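Local coordinates for protein cytochrome c-554 (Nitrosomonas europaea, PDB 1FT5) that carries electrons through its four covalently bound haems, accepting them directly from hydroxylamine oxidoreductase during ammonia oxidation in the periplasm, at residues 1-9 / 66-74; 30-38 / 50-61. All blocks are in the same frame, centred on the assembly; numbering follows the deposited sequence.

Contact 1: residues 1-9 / 66-74. With PO4 (phosphate ion), chain C.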
loop_
_atom_site.group_PDB
_atom_site.type_symbol
_atom_site.label_atom_id
_atom_site.label_comp_id
_atom_site.label_asym_id
_atom_site.label_seq_id
_atom_site.Cartn_x
_atom_site.Cartn_y
_atom_site.Cartn_z
ATOM N N ALA A 1 -9.787 17.919 5.333
ATOM C CA ALA A 1 -9.095 17.361 6.537
ATOM C C ALA A 1 -8.794 15.874 6.346
ATOM O O ALA A 1 -9.454 15.019 6.938
ATOM C CB ALA A 1 -9.961 17.561 7.801
ATOM N N ASP A 2 -7.813 15.571 5.504
ATOM C CA ASP A 2 -7.420 14.185 5.292
ATOM C C ASP A 2 -6.813 13.733 6.611
ATOM O O ASP A 2 -6.585 14.551 7.533
ATOM C CB ASP A 2 -6.364 14.089 4.181
ATOM C CG ASP A 2 -6.639 12.946 3.219
ATOM O OD1 ASP A 2 -6.302 11.784 3.567
ATOM O OD2 ASP A 2 -7.196 13.215 2.123
ATOM N N ALA A 3 -6.546 12.431 6.701
ATOM C CA ALA A 3 -5.970 11.850 7.892
ATOM C C ALA A 3 -4.469 11.645 7.859
ATOM O O ALA A 3 -3.875 11.413 6.785
ATOM C CB ALA A 3 -6.636 10.471 8.157
ATOM N N PRO A 4 -3.832 11.725 9.022
ATOM C CA PRO A 4 -2.400 11.499 9.089
ATOM C C PRO A 4 -2.046 10.015 8.967
ATOM O O PRO A 4 -2.797 9.134 9.361
ATOM C CB PRO A 4 -1.996 11.994 10.462
ATOM C CG PRO A 4 -3.231 12.700 11.016
ATOM C CD PRO A 4 -4.393 12.127 10.331
ATOM N N PHE A 5 -0.888 9.741 8.443
ATOM C CA PHE A 5 -0.351 8.386 8.434
ATOM C C PHE A 5 0.208 8.085 9.823
ATOM O O PHE A 5 0.617 9.028 10.566
ATOM C CB PHE A 5 0.848 8.309 7.509
ATOM C CG PHE A 5 0.475 8.224 6.062
ATOM C CD1 PHE A 5 0.439 6.962 5.431
ATOM C CD2 PHE A 5 0.126 9.357 5.344
ATOM C CE1 PHE A 5 0.027 6.874 4.051
ATOM C CE2 PHE A 5 -0.273 9.269 4.016
ATOM C CZ PHE A 5 -0.333 8.040 3.372
ATOM N N GLU A 6 0.299 6.804 10.179
ATOM C CA GLU A 6 0.934 6.436 11.435
ATOM C C GLU A 6 1.922 5.270 11.318
ATOM O O GLU A 6 2.730 5.049 12.228
ATOM C CB GLU A 6 -0.061 6.046 12.516
ATOM C CG GLU A 6 -0.749 7.124 13.216
ATOM C CD GLU A 6 -1.652 6.509 14.279
ATOM O OE1 GLU A 6 -1.461 6.850 15.467
ATOM O OE2 GLU A 6 -2.512 5.650 13.901
ATOM N N GLY A 7 1.872 4.510 10.224
ATOM C CA GLY A 7 2.774 3.375 10.164
ATOM C C GLY A 7 2.034 2.058 10.197
ATOM O O GLY A 7 0.867 2.030 10.523
ATOM N N ARG A 8 2.770 0.978 9.971
ATOM C CA ARG A 8 2.108 -0.332 9.849
ATOM C C ARG A 8 1.832 -1.072 11.124
ATOM O O ARG A 8 1.024 -1.996 11.120
ATOM C CB ARG A 8 2.979 -1.318 9.044
ATOM C CG ARG A 8 3.537 -0.843 7.747
ATOM C CD ARG A 8 4.303 -2.012 7.104
ATOM N NE ARG A 8 5.380 -2.593 7.901
ATOM C CZ ARG A 8 6.625 -2.080 7.947
ATOM N NH1 ARG A 8 6.945 -0.953 7.242
ATOM N NH2 ARG A 8 7.579 -2.707 8.600
ATOM N N LYS A 9 2.491 -0.668 12.195
ATOM C CA LYS A 9 2.453 -1.465 13.428
ATOM C C LYS A 9 1.090 -1.852 13.917
ATOM O O LYS A 9 0.830 -3.048 14.092
ATOM C CB LYS A 9 3.170 -0.725 14.549
ATOM C CG LYS A 9 3.095 -1.466 15.916
ATOM C CD LYS A 9 3.230 -0.464 17.086
ATOM C CE LYS A 9 4.689 -0.188 17.376
ATOM N NZ LYS A 9 4.921 0.645 18.638
ATOM N N ASP A 66 5.897 4.720 2.972
ATOM C CA ASP A 66 4.537 5.221 3.190
ATOM C C ASP A 66 4.422 6.743 3.470
ATOM O O ASP A 66 5.146 7.251 4.342
ATOM C CB ASP A 66 3.971 4.586 4.498
ATOM C CG ASP A 66 3.610 3.140 4.371
ATOM O OD1 ASP A 66 3.709 2.438 5.423
ATOM O OD2 ASP A 66 3.220 2.702 3.277
ATOM N N GLY A 67 3.517 7.424 2.751
ATOM C CA GLY A 67 3.165 8.788 3.072
ATOM C C GLY A 67 4.254 9.844 2.906
ATOM O O GLY A 67 4.275 10.852 3.625
ATOM N N PHE A 68 5.119 9.670 1.939
ATOM C CA PHE A 68 6.180 10.694 1.807
ATOM C C PHE A 68 5.539 12.042 1.430
ATOM O O PHE A 68 4.659 12.100 0.560
ATOM C CB PHE A 68 7.138 10.279 0.678
ATOM C CG PHE A 68 8.356 11.150 0.574
ATOM C CD1 PHE A 68 9.243 11.281 1.613
ATOM C CD2 PHE A 68 8.618 11.838 -0.625
ATOM C CE1 PHE A 68 10.388 12.057 1.513
ATOM C CE2 PHE A 68 9.788 12.627 -0.733
ATOM C CZ PHE A 68 10.657 12.734 0.297
ATOM N N GLY A 69 5.982 13.105 2.120
ATOM C CA GLY A 69 5.427 14.441 1.867
ATOM C C GLY A 69 4.010 14.659 2.416
ATOM O O GLY A 69 3.388 15.706 2.175
ATOM N N GLN A 70 3.499 13.689 3.177
ATOM C CA GLN A 70 2.153 13.758 3.708
ATOM C C GLN A 70 2.206 13.789 5.231
ATOM O O GLN A 70 3.185 13.370 5.813
ATOM C CB GLN A 70 1.358 12.554 3.245
ATOM C CG GLN A 70 1.334 12.468 1.711
ATOM C CD GLN A 70 0.314 11.449 1.232
ATOM O OE1 GLN A 70 0.672 10.481 0.587
ATOM N NE2 GLN A 70 -0.968 11.664 1.569
ATOM N N LYS A 71 1.150 14.332 5.828
ATOM C CA LYS A 71 1.187 14.416 7.294
ATOM C C LYS A 71 1.270 13.021 7.949
ATOM O O LYS A 71 0.585 12.045 7.541
ATOM C CB LYS A 71 -0.014 15.210 7.810
ATOM C CG LYS A 71 -1.274 14.655 7.357
ATOM C CD LYS A 71 -2.435 15.700 7.262
ATOM C CE LYS A 71 -3.604 15.091 6.545
ATOM N NZ LYS A 71 -3.557 15.493 5.108
ATOM N N GLY A 72 2.226 12.933 8.856
ATOM C CA GLY A 72 2.528 11.705 9.612
ATOM C C GLY A 72 3.351 10.704 8.856
ATOM O O GLY A 72 3.759 9.674 9.415
ATOM N N GLY A 73 3.631 11.018 7.582
ATOM C CA GLY A 73 4.381 10.072 6.765
ATOM C C GLY A 73 5.886 10.067 6.898
ATOM O O GLY A 73 6.491 10.776 7.716
ATOM N N TYR A 74 6.528 9.176 6.135
ATOM C CA TYR A 74 7.947 9.029 6.125
ATOM C C TYR A 74 8.703 10.321 5.809
ATOM O O TYR A 74 8.281 11.102 4.899
ATOM C CB TYR A 74 8.316 8.033 4.992
ATOM C CG TYR A 74 9.744 7.586 4.993
ATOM C CD1 TYR A 74 10.094 6.397 5.620
ATOM C CD2 TYR A 74 10.733 8.316 4.301
ATOM C CE1 TYR A 74 11.367 5.915 5.564
ATOM C CE2 TYR A 74 11.990 7.908 4.215
ATOM C CZ TYR A 74 12.348 6.685 4.836
ATOM O OH TYR A 74 13.644 6.204 4.758
HETATM P P PO4 C . 5.105 -5.424 10.244
HETATM O O1 PO4 C . 6.562 -5.157 9.820
HETATM O O2 PO4 C . 4.926 -4.922 11.713
HETATM O O3 PO4 C . 4.089 -4.702 9.328
HETATM O O4 PO4 C . 4.823 -6.942 10.132
HETATM O O HOH W 1 5.636 0.567 5.374
#
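The ring of F5 lies over the backbone of G67, inside a loop built from two successive type II beta turns, G67 to Q70 and Q70 to G73, against which the N-terminal arm 1-9 of this tetrahaem cytochrome is laid. This is the tight half of the contact. G67 CA sits 3.6 Å from the centroid of the F5 ring and 12° off its normal, a CH-pi contact in which a side chain on G67 would collide with the ring. The Q70 amide comes to the ring's edge, NE2 3.5 Å from F5 CE2, with the two planes 79° apart. F5 CG stands anti to its own carbonyl carbon (chi1 -79°), which lays the ring over G67 CA while F5 N donates to K71 O at 2.9 Å in a nearly straight bond. Replacing F5 with an alanine would probably open a gap above G67 and leave the Q70 amide free to turn. Beyond the ring, E89 of helix 88-92 also packs against F5.

The N-terminal side is looser and exposed: the K71 chain runs past P4, and its CE reaches D2 O at 3.2 Å, but K71 NZ stays 4.9 Å from D2 OD1, too far for a salt bridge. At the other end, a water links R8 NH1 to D66 OD1, while D66 OD2 is held by S90 and G87. R8 turns the edge of its guanidinium to a phosphate ion, probably from the crystallisation liquor: NE donates to O3 and NH2 to O1, each at 2.9 Å.

Contact 2: residues 30-38 / 50-61. With HEM (protoporphyrin IX containing Fe), chain F; PO4 (phosphate ion), chain D.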
loop_
_atom_site.group_PDB
_atom_site.type_symbol
_atom_site.label_atom_id
_atom_site.label_comp_id
_atom_site.label_asym_id
_atom_site.label_seq_id
_atom_site.Cartn_x
_atom_site.Cartn_y
_atom_site.Cartn_z
ATOM N N ALA A 30 10.654 -2.626 -0.681
ATOM C CA ALA A 30 10.969 -1.498 -1.577
ATOM C C ALA A 30 12.152 -0.669 -1.229
ATOM O O ALA A 30 12.826 -0.142 -2.161
ATOM C CB ALA A 30 9.768 -0.595 -1.729
ATOM N N MET A 31 12.422 -0.490 0.060
ATOM C CA MET A 31 13.597 0.328 0.375
ATOM C C MET A 31 14.873 -0.443 0.093
ATOM O O MET A 31 15.934 0.159 -0.112
ATOM C CB MET A 31 13.503 0.764 1.847
ATOM C CG MET A 31 14.697 1.565 2.401
ATOM S SD MET A 31 14.955 3.128 1.477
ATOM C CE MET A 31 13.609 4.090 2.005
ATOM N N GLU A 32 14.815 -1.777 0.078
ATOM C CA GLU A 32 16.045 -2.529 -0.186
ATOM C C GLU A 32 16.571 -2.240 -1.615
ATOM O O GLU A 32 17.801 -2.212 -1.871
ATOM C CB GLU A 32 15.793 -4.036 -0.076
ATOM C CG GLU A 32 15.321 -4.472 1.281
ATOM C CD GLU A 32 16.314 -4.239 2.414
ATOM O OE1 GLU A 32 15.881 -3.907 3.537
ATOM O OE2 GLU A 32 17.527 -4.420 2.210
ATOM N N SER A 33 15.646 -1.952 -2.513
ATOM C CA SER A 33 15.967 -1.660 -3.900
ATOM C C SER A 33 16.750 -0.380 -4.039
ATOM O O SER A 33 17.428 -0.211 -5.043
ATOM C CB SER A 33 14.721 -1.560 -4.745
ATOM O OG SER A 33 14.105 -2.844 -4.844
ATOM N N LEU A 34 16.603 0.512 -3.067
ATOM C CA LEU A 34 17.308 1.808 -3.123
ATOM C C LEU A 34 18.729 1.698 -2.590
ATOM O O LEU A 34 19.478 2.683 -2.630
ATOM C CB LEU A 34 16.528 2.902 -2.354
ATOM C CG LEU A 34 15.076 3.131 -2.830
ATOM C CD1 LEU A 34 14.508 4.382 -2.217
ATOM C CD2 LEU A 34 15.031 3.278 -4.377
ATOM N N LYS A 35 19.097 0.517 -2.061
ATOM C CA LYS A 35 20.440 0.335 -1.490
ATOM C C LYS A 35 21.447 0.053 -2.544
ATOM O O LYS A 35 21.167 -0.479 -3.572
ATOM C CB LYS A 35 20.410 -0.840 -0.472
ATOM C CG LYS A 35 19.630 -0.490 0.763
ATOM C CD LYS A 35 19.558 -1.708 1.701
ATOM C CE LYS A 35 18.676 -1.437 2.859
ATOM N NZ LYS A 35 18.842 -2.601 3.822
ATOM N N PRO A 36 22.718 0.436 -2.260
ATOM C CA PRO A 36 23.775 0.199 -3.228
ATOM C C PRO A 36 23.949 -1.265 -3.581
ATOM O O PRO A 36 23.885 -2.132 -2.692
ATOM C CB PRO A 36 25.045 0.740 -2.533
ATOM C CG PRO A 36 24.639 1.275 -1.211
ATOM C CD PRO A 36 23.159 1.060 -1.002
ATOM N N ASN A 37 24.178 -1.545 -4.846
ATOM C CA ASN A 37 24.431 -2.896 -5.298
ATOM C C ASN A 37 23.273 -3.890 -5.242
ATOM O O ASN A 37 23.482 -5.081 -5.408
ATOM C CB ASN A 37 25.662 -3.405 -4.537
ATOM C CG ASN A 37 26.875 -2.517 -4.779
ATOM O OD1 ASN A 37 27.347 -2.406 -5.902
ATOM N ND2 ASN A 37 27.351 -1.863 -3.742
ATOM N N VAL A 38 22.059 -3.388 -5.005
ATOM C CA VAL A 38 20.877 -4.234 -5.049
ATOM C C VAL A 38 20.165 -3.952 -6.413
ATOM O O VAL A 38 20.055 -2.786 -6.841
ATOM C CB VAL A 38 19.927 -3.893 -3.876
ATOM C CG1 VAL A 38 18.599 -4.690 -4.030
ATOM C CG2 VAL A 38 20.634 -4.211 -2.566
ATOM N N PRO A 50 24.276 1.603 -10.299
ATOM C CA PRO A 50 24.098 0.392 -9.476
ATOM C C PRO A 50 24.765 0.409 -8.123
ATOM O O PRO A 50 24.428 -0.399 -7.223
ATOM C CB PRO A 50 24.671 -0.732 -10.348
ATOM C CG PRO A 50 25.750 -0.014 -11.252
ATOM C CD PRO A 50 25.078 1.361 -11.524
ATOM N N ALA A 51 25.757 1.282 -7.961
ATOM C CA ALA A 51 26.476 1.341 -6.721
ATOM C C ALA A 51 26.106 2.482 -5.820
ATOM O O ALA A 51 26.602 2.575 -4.696
ATOM C CB ALA A 51 28.048 1.355 -7.017
ATOM N N LYS A 52 25.196 3.345 -6.281
ATOM C CA LYS A 52 24.817 4.510 -5.499
ATOM C C LYS A 52 23.833 4.181 -4.360
ATOM O O LYS A 52 22.946 3.335 -4.527
ATOM C CB LYS A 52 24.174 5.578 -6.438
ATOM C CG LYS A 52 23.583 6.797 -5.717
ATOM C CD LYS A 52 23.353 7.943 -6.715
ATOM C CE LYS A 52 22.519 9.082 -6.115
ATOM N NZ LYS A 52 22.340 10.133 -7.190
ATOM N N ASP A 53 23.955 4.918 -3.261
ATOM C CA ASP A 53 23.006 4.751 -2.170
ATOM C C ASP A 53 21.864 5.745 -2.423
ATOM O O ASP A 53 22.039 6.954 -2.256
ATOM C CB ASP A 53 23.682 5.075 -0.849
ATOM C CG ASP A 53 22.741 4.982 0.343
ATOM O OD1 ASP A 53 21.554 4.617 0.184
ATOM O OD2 ASP A 53 23.205 5.313 1.452
ATOM N N TYR A 54 20.678 5.225 -2.831
ATOM C CA TYR A 54 19.496 6.091 -3.113
ATOM C C TYR A 54 18.532 6.088 -1.912
ATOM O O TYR A 54 17.446 6.662 -2.046
ATOM C CB TYR A 54 18.714 5.544 -4.334
ATOM C CG TYR A 54 19.460 5.760 -5.669
ATOM C CD1 TYR A 54 20.144 4.703 -6.262
ATOM C CD2 TYR A 54 19.402 6.994 -6.338
ATOM C CE1 TYR A 54 20.766 4.832 -7.534
ATOM C CE2 TYR A 54 20.000 7.112 -7.586
ATOM C CZ TYR A 54 20.649 6.047 -8.160
ATOM O OH TYR A 54 21.192 6.197 -9.419
ATOM N N THR A 55 18.949 5.553 -0.758
ATOM C CA THR A 55 17.989 5.455 0.353
ATOM C C THR A 55 17.607 6.767 1.014
ATOM O O THR A 55 16.656 6.808 1.776
ATOM C CB THR A 55 18.483 4.493 1.487
ATOM O OG1 THR A 55 19.663 5.066 2.029
ATOM C CG2 THR A 55 18.790 3.120 1.012
ATOM N N GLN A 56 18.364 7.843 0.745
ATOM C CA GLN A 56 18.045 9.154 1.309
ATOM C C GLN A 56 17.848 10.163 0.168
ATOM O O GLN A 56 17.953 11.370 0.384
ATOM C CB GLN A 56 19.184 9.637 2.242
ATOM C CG GLN A 56 19.475 8.590 3.370
ATOM C CD GLN A 56 20.463 9.106 4.386
ATOM O OE1 GLN A 56 21.669 9.247 4.108
ATOM N NE2 GLN A 56 19.968 9.408 5.545
ATOM N N ASP A 57 17.532 9.656 -1.041
ATOM C CA ASP A 57 17.377 10.521 -2.204
ATOM C C ASP A 57 15.897 10.876 -2.371
ATOM O O ASP A 57 15.048 9.995 -2.564
ATOM C CB ASP A 57 17.928 9.778 -3.413
ATOM C CG ASP A 57 18.060 10.684 -4.679
ATOM O OD1 ASP A 57 17.325 11.682 -4.773
ATOM O OD2 ASP A 57 18.923 10.375 -5.540
ATOM N N LYS A 58 15.586 12.160 -2.260
ATOM C CA LYS A 58 14.209 12.593 -2.419
ATOM C C LYS A 58 13.642 12.360 -3.821
ATOM O O LYS A 58 12.435 12.505 -3.997
ATOM C CB LYS A 58 14.077 14.078 -2.025
ATOM C CG LYS A 58 14.792 14.960 -3.052
ATOM C CD LYS A 58 14.827 16.426 -2.609
ATOM C CE LYS A 58 15.278 17.333 -3.777
ATOM N NZ LYS A 58 15.589 18.728 -3.311
ATOM N N ASP A 59 14.500 12.060 -4.818
ATOM C CA ASP A 59 13.999 11.722 -6.164
ATOM C C ASP A 59 13.594 10.231 -6.202
ATOM O O ASP A 59 13.110 9.772 -7.245
ATOM C CB ASP A 59 15.089 11.862 -7.256
ATOM C CG ASP A 59 15.557 13.279 -7.442
ATOM O OD1 ASP A 59 14.777 14.163 -7.113
ATOM O OD2 ASP A 59 16.697 13.463 -7.946
ATOM N N CYS A 60 13.731 9.482 -5.062
ATOM C CA CYS A 60 13.431 8.032 -5.102
ATOM C C CYS A 60 12.571 7.533 -3.965
ATOM O O CYS A 60 11.631 6.726 -4.186
ATOM C CB CYS A 60 14.691 7.171 -5.025
ATOM S SG CYS A 60 16.011 7.656 -6.176
ATOM N N VAL A 61 12.813 8.059 -2.783
ATOM C CA VAL A 61 12.110 7.440 -1.648
ATOM C C VAL A 61 10.607 7.536 -1.625
ATOM O O VAL A 61 9.948 6.646 -1.067
ATOM C CB VAL A 61 12.620 7.960 -0.264
ATOM C CG1 VAL A 61 14.138 7.724 -0.054
ATOM C CG2 VAL A 61 12.282 9.385 -0.130
HETATM C CHA HEM F . 10.748 -0.231 -8.881
HETATM C CHB HEM F . 14.839 2.154 -7.869
HETATM C CHC HEM F . 12.347 6.375 -7.905
HETATM C CHD HEM F . 8.197 3.846 -8.518
HETATM C C1A HEM F . 12.108 0.037 -8.568
HETATM C C2A HEM F . 13.153 -0.918 -8.640
HETATM C C3A HEM F . 14.326 -0.245 -8.326
HETATM C C4A HEM F . 13.914 1.122 -8.092
HETATM C CMA HEM F . 15.775 -0.770 -8.294
HETATM C CAA HEM F . 12.978 -2.359 -9.019
HETATM C CBA HEM F . 12.941 -2.563 -10.532
HETATM C CGA HEM F . 12.956 -4.039 -10.913
HETATM O O1A HEM F . 13.103 -4.910 -10.025
HETATM O O2A HEM F . 12.770 -4.325 -12.110
HETATM C C1B HEM F . 14.501 3.522 -7.793
HETATM C C2B HEM F . 15.461 4.606 -7.714
HETATM C C3B HEM F . 14.774 5.758 -7.788
HETATM C C4B HEM F . 13.374 5.429 -7.865
HETATM C CMB HEM F . 16.949 4.463 -7.509
HETATM C CAB HEM F . 15.302 7.201 -7.763
HETATM C CBB HEM F . 16.353 7.464 -8.868
HETATM C C1C HEM F . 10.967 6.035 -8.007
HETATM C C2C HEM F . 9.895 7.006 -8.004
HETATM C C3C HEM F . 8.714 6.291 -8.136
HETATM C C4C HEM F . 9.115 4.902 -8.248
HETATM C CMC HEM F . 10.032 8.513 -7.835
HETATM C CAC HEM F . 7.289 6.762 -8.109
HETATM C CBC HEM F . 6.910 8.066 -8.813
HETATM C C1D HEM F . 8.546 2.513 -8.694
HETATM C C2D HEM F . 7.625 1.506 -9.091
HETATM C C3D HEM F . 8.353 0.345 -9.226
HETATM C C4D HEM F . 9.710 0.671 -8.880
HETATM C CMD HEM F . 6.129 1.734 -9.331
HETATM C CAD HEM F . 7.802 -0.997 -9.668
HETATM C CBD HEM F . 7.949 -1.293 -11.173
HETATM C CGD HEM F . 7.344 -2.633 -11.539
HETATM O O1D HEM F . 7.958 -3.651 -11.217
HETATM O O2D HEM F . 6.307 -2.651 -12.144
HETATM N NA HEM F . 12.554 1.308 -8.172
HETATM N NB HEM F . 13.206 4.021 -7.892
HETATM N NC HEM F . 10.474 4.736 -8.085
HETATM N ND HEM F . 9.802 2.028 -8.541
HETATM FE FE HEM F . 11.456 2.997 -7.875
HETATM P P PO4 D . 16.251 -0.434 5.836
HETATM O O1 PO4 D . 16.410 1.115 5.930
HETATM O O2 PO4 D . 15.127 -0.881 6.798
HETATM O O3 PO4 D . 15.895 -0.831 4.386
HETATM O O4 PO4 D . 17.587 -1.150 6.264
HETATM O O HOH W 2 28.738 0.470 -3.306
#
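Two backbone hydrogen bonds fasten the end of the irregular helical turn 30-34 and the loop after it to segment 50-61: Y54 N to L34 O at 2.8 Å and N37 N to P50 O at 2.7 Å. Both donors lie close to the line of the acceptor C=O, at C=O...N angles of 168° and 161°. Within 50-61, D53 forms an Asx turn: its OD1 receives T55 N from above the carboxylate plane, closing the turn, and T55 OG1 on the syn lone pair, fixing the hydroxyl's rotation.

Apolar contacts fill the space between these bonds and the haem bound to C60, whose SG is joined to HEM CAB by the thioether typical of c-type cytochromes. L34 divides its branches: CD1 meets V61 CG1 at 4.0 Å, whereas CD2 rests on the porphyrin, 3.5 Å from HEM C1B. Y54 lays one ring face over HEM CMB, and K52 CG lies over the opposite face; the phenol OH bonds to D49. The M31 side chain crosses that of T55 at about a right angle, its SD 3.8 Å from T55 CB. P36 and D53 lie side by side, P36 CG 3.9 Å from D53 CB.

Among charged groups, within 30-38, K35 NZ forms a salt bridge with E32 OE2 at 2.8 Å and also donates to O4 of a phosphate ion, probably from the crystallisation liquor.

The two segments flank helix 40-45, one leading into it and the other following it; K43 NZ of that helix bonds back to S33 O and V38 O.

How the contacts relate
From the N terminus, arm 1-9 enters contact 1 at once and leads into helix 9-14; its partner 66-74 arrives 57 residues later, closing a long loop. Contact 2 is nested wholly inside that loop: 30-38 follows helix 16-22, and the chain returns as segment 50-61 after helix 40-45, closing a shorter loop of 11 intervening residues. Contact 1 thus ties the chain's start to the loop ahead of helix 88-92, and contact 2 joins the two flanks of helix 40-45 beside a haem. Their centres are 21 Å apart, yet they touch: Y74 OH lies 3.5 Å from M31 CE, and F68 CE1 lies 3.7 Å from V61 CG2.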